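Local atomic coordinates of Non-structural protein 5 (Modoc virus, PDB entry 2WA2), a protein that probably methylates the viral RNA cap at guanine N7 and ribose 2'-O, using S-adenosylmethionine, through the methyltransferase domain of this flavivirus protein. Residues R218-M229 with N242-R253. The protein carries 4 engineered substitutions. Sequence-based numbering, arbitrary orientation.
Sequences RVPLSRNSTHEM and NVTAVSRQLLKR
Ser247 OG lies at the edge of the His227 ring, 2.7 Å from NE2, in a hydrogen bond in which either could be the donor. A second direct bond runs from Arg253 NH1 to Asn224 OD1 (2.8 Å), in the amide plane on a lone pair, with the amide and guanidinium planes 65° apart. Asn224 ND2 is taken by the backbone oxygens of Tyr36 and Arg39. Two waters add links: one joins Arg218 NE to Gln249 OE1, the other Pro220 O to Arg253 NH1.

With chi1 175°, Val246 turns CG1 to the His227 ring, in an off-centre CH-pi contact, and CG2 to Arg218 CB at 3.5 Å. CG1 also lies over one guanidinium face of Arg218, toward the rim; Ser222 CB is centred on the opposite face. Met229 SD rests on Val243 CG2 (3.9 Å). Leu250 CD1 sits over a face of His227.

Within the loop, Arg218 NH1 and NH2 both grip Thr226 O, and NH1 also reaches Glu228 O. This fixes the guanidinium.

The contact docks helix 239-254 onto the loop joining antiparallel strands 215-217 and 229-232 of the Rossmann-like sheet. Trp21 of helix 14-27 meets His227 edge-to-face and packs on Leu250, while helix 30-38 borders Asn224 and Arg253.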
loop_
_atom_site.group_PDB
_atom_site.type_symbol
_atom_site.label_atom_id
_atom_site.label_comp_id
_atom_site.label_asym_id
_atom_site.label_seq_id
_atom_site.Cartn_x
_atom_site.Cartn_y
_atom_site.Cartn_z
ATOM N N ARG A 218 4.966 0.772 8.738
ATOM C CA ARG A 218 3.716 0.163 9.167
ATOM C C ARG A 218 2.779 1.264 9.662
ATOM O O ARG A 218 3.132 2.031 10.553
ATOM C CB ARG A 218 3.996 -0.848 10.299
ATOM C CG ARG A 218 2.752 -1.354 11.023
ATOM C CD ARG A 218 2.021 -2.352 10.095
ATOM N NE ARG A 218 0.943 -3.031 10.808
ATOM C CZ ARG A 218 0.228 -4.034 10.319
ATOM N NH1 ARG A 218 0.417 -4.442 9.058
ATOM N NH2 ARG A 218 -0.690 -4.593 11.082
ATOM N N VAL A 219 1.587 1.342 9.083
ATOM C CA VAL A 219 0.567 2.266 9.566
ATOM C C VAL A 219 -0.154 1.573 10.740
ATOM O O VAL A 219 -0.630 0.446 10.594
ATOM C CB VAL A 219 -0.406 2.619 8.426
ATOM C CG1 VAL A 219 -1.370 3.684 8.863
ATOM C CG2 VAL A 219 0.392 3.070 7.185
ATOM N N PRO A 220 -0.187 2.211 11.918
ATOM C CA PRO A 220 -0.802 1.607 13.115
ATOM C C PRO A 220 -2.310 1.405 13.010
ATOM O O PRO A 220 -2.893 0.662 13.814
ATOM C CB PRO A 220 -0.453 2.597 14.243
ATOM C CG PRO A 220 -0.158 3.877 13.550
ATOM C CD PRO A 220 0.449 3.509 12.217
ATOM N N LEU A 221 -2.924 2.081 12.041
ATOM C CA LEU A 221 -4.313 1.853 11.650
ATOM C C LEU A 221 -4.548 0.530 10.913
ATOM O O LEU A 221 -5.690 0.072 10.810
ATOM C CB LEU A 221 -4.804 2.999 10.766
ATOM C CG LEU A 221 -4.930 4.376 11.433
ATOM C CD1 LEU A 221 -5.028 5.453 10.387
ATOM C CD2 LEU A 221 -6.181 4.401 12.215
ATOM N N SER A 222 -3.496 -0.064 10.343
ATOM C CA SER A 222 -3.676 -1.382 9.703
ATOM C C SER A 222 -4.103 -2.406 10.747
ATOM O O SER A 222 -3.589 -2.404 11.868
ATOM C CB SER A 222 -2.390 -1.867 9.047
ATOM O OG SER A 222 -2.060 -1.077 7.927
ATOM N N ARG A 223 -4.996 -3.317 10.347
ATOM C CA ARG A 223 -5.475 -4.369 11.250
ATOM C C ARG A 223 -4.412 -5.445 11.472
ATOM O O ARG A 223 -3.522 -5.650 10.639
ATOM C CB ARG A 223 -6.748 -5.004 10.713
ATOM C CG ARG A 223 -7.950 -4.060 10.638
ATOM C CD ARG A 223 -9.179 -4.922 10.399
ATOM N NE ARG A 223 -10.386 -4.148 10.149
ATOM C CZ ARG A 223 -11.000 -4.083 8.970
ATOM N NH1 ARG A 223 -10.528 -4.750 7.921
ATOM N NH2 ARG A 223 -12.098 -3.346 8.843
ATOM N N ASN A 224 -4.513 -6.156 12.584
ATOM C CA ASN A 224 -3.483 -7.145 12.894
ATOM C C ASN A 224 -3.554 -8.349 11.960
ATOM O O ASN A 224 -2.597 -9.106 11.857
ATOM C CB ASN A 224 -3.584 -7.620 14.336
ATOM C CG ASN A 224 -3.363 -6.495 15.362
ATOM O OD1 ASN A 224 -2.527 -5.609 15.175
ATOM N ND2 ASN A 224 -4.126 -6.548 16.455
ATOM N N SER A 225 -4.689 -8.493 11.269
ATOM C CA SER A 225 -4.898 -9.584 10.299
ATOM C C SER A 225 -4.237 -9.350 8.936
ATOM O O SER A 225 -4.386 -10.167 8.016
ATOM C CB SER A 225 -6.414 -9.771 10.106
ATOM O OG SER A 225 -6.983 -8.491 9.892
ATOM N N THR A 226 -3.524 -8.220 8.784
ATOM C CA THR A 226 -2.709 -8.023 7.588
ATOM C C THR A 226 -1.317 -7.550 8.009
ATOM O O THR A 226 -1.216 -6.756 8.927
ATOM C CB THR A 226 -3.330 -6.988 6.610
ATOM O OG1 THR A 226 -2.410 -6.741 5.551
ATOM C CG2 THR A 226 -3.683 -5.648 7.318
ATOM N N HIS A 227 -0.290 -8.045 7.323
ATOM C CA HIS A 227 1.090 -7.631 7.561
ATOM C C HIS A 227 1.455 -6.509 6.582
ATOM O O HIS A 227 2.640 -6.201 6.435
ATOM C CB HIS A 227 2.002 -8.827 7.342
ATOM C CG HIS A 227 3.266 -8.806 8.154
ATOM N ND1 HIS A 227 4.221 -7.816 8.029
ATOM C CD2 HIS A 227 3.753 -9.694 9.055
ATOM C CE1 HIS A 227 5.237 -8.088 8.838
ATOM N NE2 HIS A 227 4.980 -9.228 9.463
ATOM N N GLU A 228 0.446 -5.885 5.941
ATOM C CA GLU A 228 0.704 -4.811 4.931
ATOM C C GLU A 228 1.606 -3.719 5.492
ATOM O O GLU A 228 1.456 -3.273 6.632
ATOM C CB GLU A 228 -0.586 -4.164 4.384
ATOM C CG GLU A 228 -1.308 -3.330 5.454
ATOM C CD GLU A 228 -2.731 -2.957 5.079
ATOM O OE1 GLU A 228 -3.228 -3.477 4.063
ATOM O OE2 GLU A 228 -3.352 -2.152 5.817
ATOM N N MET A 229 2.575 -3.333 4.686
ATOM C CA MET A 229 3.398 -2.158 4.989
ATOM C C MET A 229 3.478 -1.277 3.732
ATOM O O MET A 229 3.044 -1.682 2.638
ATOM C CB MET A 229 4.771 -2.606 5.496
ATOM C CG MET A 229 4.661 -3.331 6.845
ATOM S SD MET A 229 6.217 -4.059 7.396
ATOM C CE MET A 229 7.198 -2.568 7.770
ATOM N N ASN A 242 12.412 -3.156 10.184
ATOM C CA ASN A 242 11.051 -2.724 10.388
ATOM C C ASN A 242 10.090 -3.869 10.160
ATOM O O ASN A 242 9.135 -4.029 10.912
ATOM C CB ASN A 242 10.693 -1.568 9.470
ATOM C CG ASN A 242 10.581 -0.285 10.208
ATOM O OD1 ASN A 242 11.448 0.592 10.072
ATOM N ND2 ASN A 242 9.538 -0.162 11.036
ATOM N N VAL A 243 10.338 -4.656 9.118
ATOM C CA VAL A 243 9.463 -5.831 8.842
ATOM C C VAL A 243 9.474 -6.805 10.029
ATOM O O VAL A 243 8.436 -7.240 10.497
ATOM C CB VAL A 243 9.897 -6.569 7.546
ATOM C CG1 VAL A 243 9.134 -7.894 7.404
ATOM C CG2 VAL A 243 9.644 -5.669 6.330
ATOM N N THR A 244 10.674 -7.101 10.525
ATOM C CA THR A 244 10.840 -8.048 11.631
ATOM C C THR A 244 10.152 -7.509 12.887
ATOM O O THR A 244 9.496 -8.252 13.628
ATOM C CB THR A 244 12.354 -8.356 11.894
ATOM O OG1 THR A 244 12.877 -9.081 10.773
ATOM C CG2 THR A 244 12.503 -9.242 13.119
ATOM N N ALA A 245 10.262 -6.207 13.095
ATOM C CA ALA A 245 9.646 -5.577 14.249
ATOM C C ALA A 245 8.110 -5.689 14.199
ATOM O O ALA A 245 7.461 -5.942 15.203
ATOM C CB ALA A 245 10.091 -4.138 14.345
ATOM N N VAL A 246 7.548 -5.540 13.002
ATOM C CA VAL A 246 6.117 -5.721 12.793
ATOM C C VAL A 246 5.718 -7.188 13.023
ATOM O O VAL A 246 4.722 -7.452 13.713
ATOM C CB VAL A 246 5.654 -5.213 11.392
ATOM C CG1 VAL A 246 4.162 -5.522 11.147
ATOM C CG2 VAL A 246 5.877 -3.687 11.288
ATOM N N SER A 247 6.473 -8.133 12.480
ATOM C CA SER A 247 6.179 -9.565 12.769
ATOM C C SER A 247 6.151 -9.835 14.278
ATOM O O SER A 247 5.228 -10.461 14.781
ATOM C CB SER A 247 7.156 -10.519 12.064
ATOM O OG SER A 247 7.116 -10.349 10.649
ATOM N N ARG A 248 7.160 -9.347 15.001
ATOM C CA ARG A 248 7.224 -9.598 16.446
ATOM C C ARG A 248 6.065 -8.905 17.173
ATOM O O ARG A 248 5.458 -9.484 18.053
ATOM C CB ARG A 248 8.615 -9.227 16.999
ATOM C CG ARG A 248 9.692 -10.168 16.434
ATOM C CD ARG A 248 10.845 -10.464 17.425
ATOM N NE ARG A 248 11.964 -11.171 16.794
ATOM C CZ ARG A 248 12.237 -12.475 16.938
ATOM N NH1 ARG A 248 11.486 -13.266 17.705
ATOM N NH2 ARG A 248 13.278 -12.992 16.299
ATOM N N GLN A 249 5.710 -7.694 16.757
ATOM C CA GLN A 249 4.559 -7.006 17.323
ATOM C C GLN A 249 3.241 -7.757 17.110
ATOM O O GLN A 249 2.456 -7.906 18.042
ATOM C CB GLN A 249 4.459 -5.606 16.732
ATOM C CG GLN A 249 3.259 -4.823 17.200
ATOM C CD GLN A 249 2.937 -3.694 16.233
ATOM O OE1 GLN A 249 2.790 -3.908 15.020
ATOM N NE2 GLN A 249 2.844 -2.496 16.754
ATOM N N LEU A 250 2.996 -8.183 15.868
ATOM C CA LEU A 250 1.758 -8.880 15.526
ATOM C C LEU A 250 1.671 -10.242 16.214
ATOM O O LEU A 250 0.599 -10.650 16.594
ATOM C CB LEU A 250 1.606 -9.033 14.007
ATOM C CG LEU A 250 1.494 -7.715 13.218
ATOM C CD1 LEU A 250 1.276 -8.047 11.768
ATOM C CD2 LEU A 250 0.334 -6.851 13.793
ATOM N N LEU A 251 2.800 -10.925 16.376
ATOM C CA LEU A 251 2.834 -12.202 17.127
ATOM C C LEU A 251 2.545 -12.019 18.608
ATOM O O LEU A 251 1.744 -12.763 19.162
ATOM C CB LEU A 251 4.175 -12.910 16.961
ATOM C CG LEU A 251 4.418 -13.453 15.553
ATOM C CD1 LEU A 251 5.885 -13.883 15.396
ATOM C CD2 LEU A 251 3.480 -14.624 15.284
ATOM N N LYS A 252 3.203 -11.042 19.235
ATOM C CA LYS A 252 2.932 -10.687 20.647
ATOM C C LYS A 252 1.454 -10.364 20.824
ATOM O O LYS A 252 0.848 -10.765 21.781
ATOM C CB LYS A 252 3.779 -9.477 21.092
ATOM C CG LYS A 252 3.438 -8.946 22.492
ATOM C CD LYS A 252 4.017 -7.530 22.749
ATOM C CE LYS A 252 4.153 -7.231 24.266
ATOM N NZ LYS A 252 5.570 -7.528 24.767
ATOM N N ARG A 253 0.866 -9.619 19.894
ATOM C CA ARG A 253 -0.550 -9.300 20.023
ATOM C C ARG A 253 -1.451 -10.528 19.967
ATOM O O ARG A 253 -2.578 -10.507 20.467
ATOM C CB ARG A 253 -0.983 -8.275 18.983
ATOM C CG ARG A 253 -0.468 -6.883 19.289
ATOM C CD ARG A 253 -0.863 -5.882 18.224
ATOM N NE ARG A 253 -0.286 -4.574 18.510
ATOM C CZ ARG A 253 -0.510 -3.493 17.779
ATOM N NH1 ARG A 253 -1.283 -3.555 16.694
ATOM N NH2 ARG A 253 0.046 -2.347 18.127
HETATM O O HOH W 1 0.728 -2.439 13.626
HETATM O O HOH W 2 -1.573 -0.676 15.854
#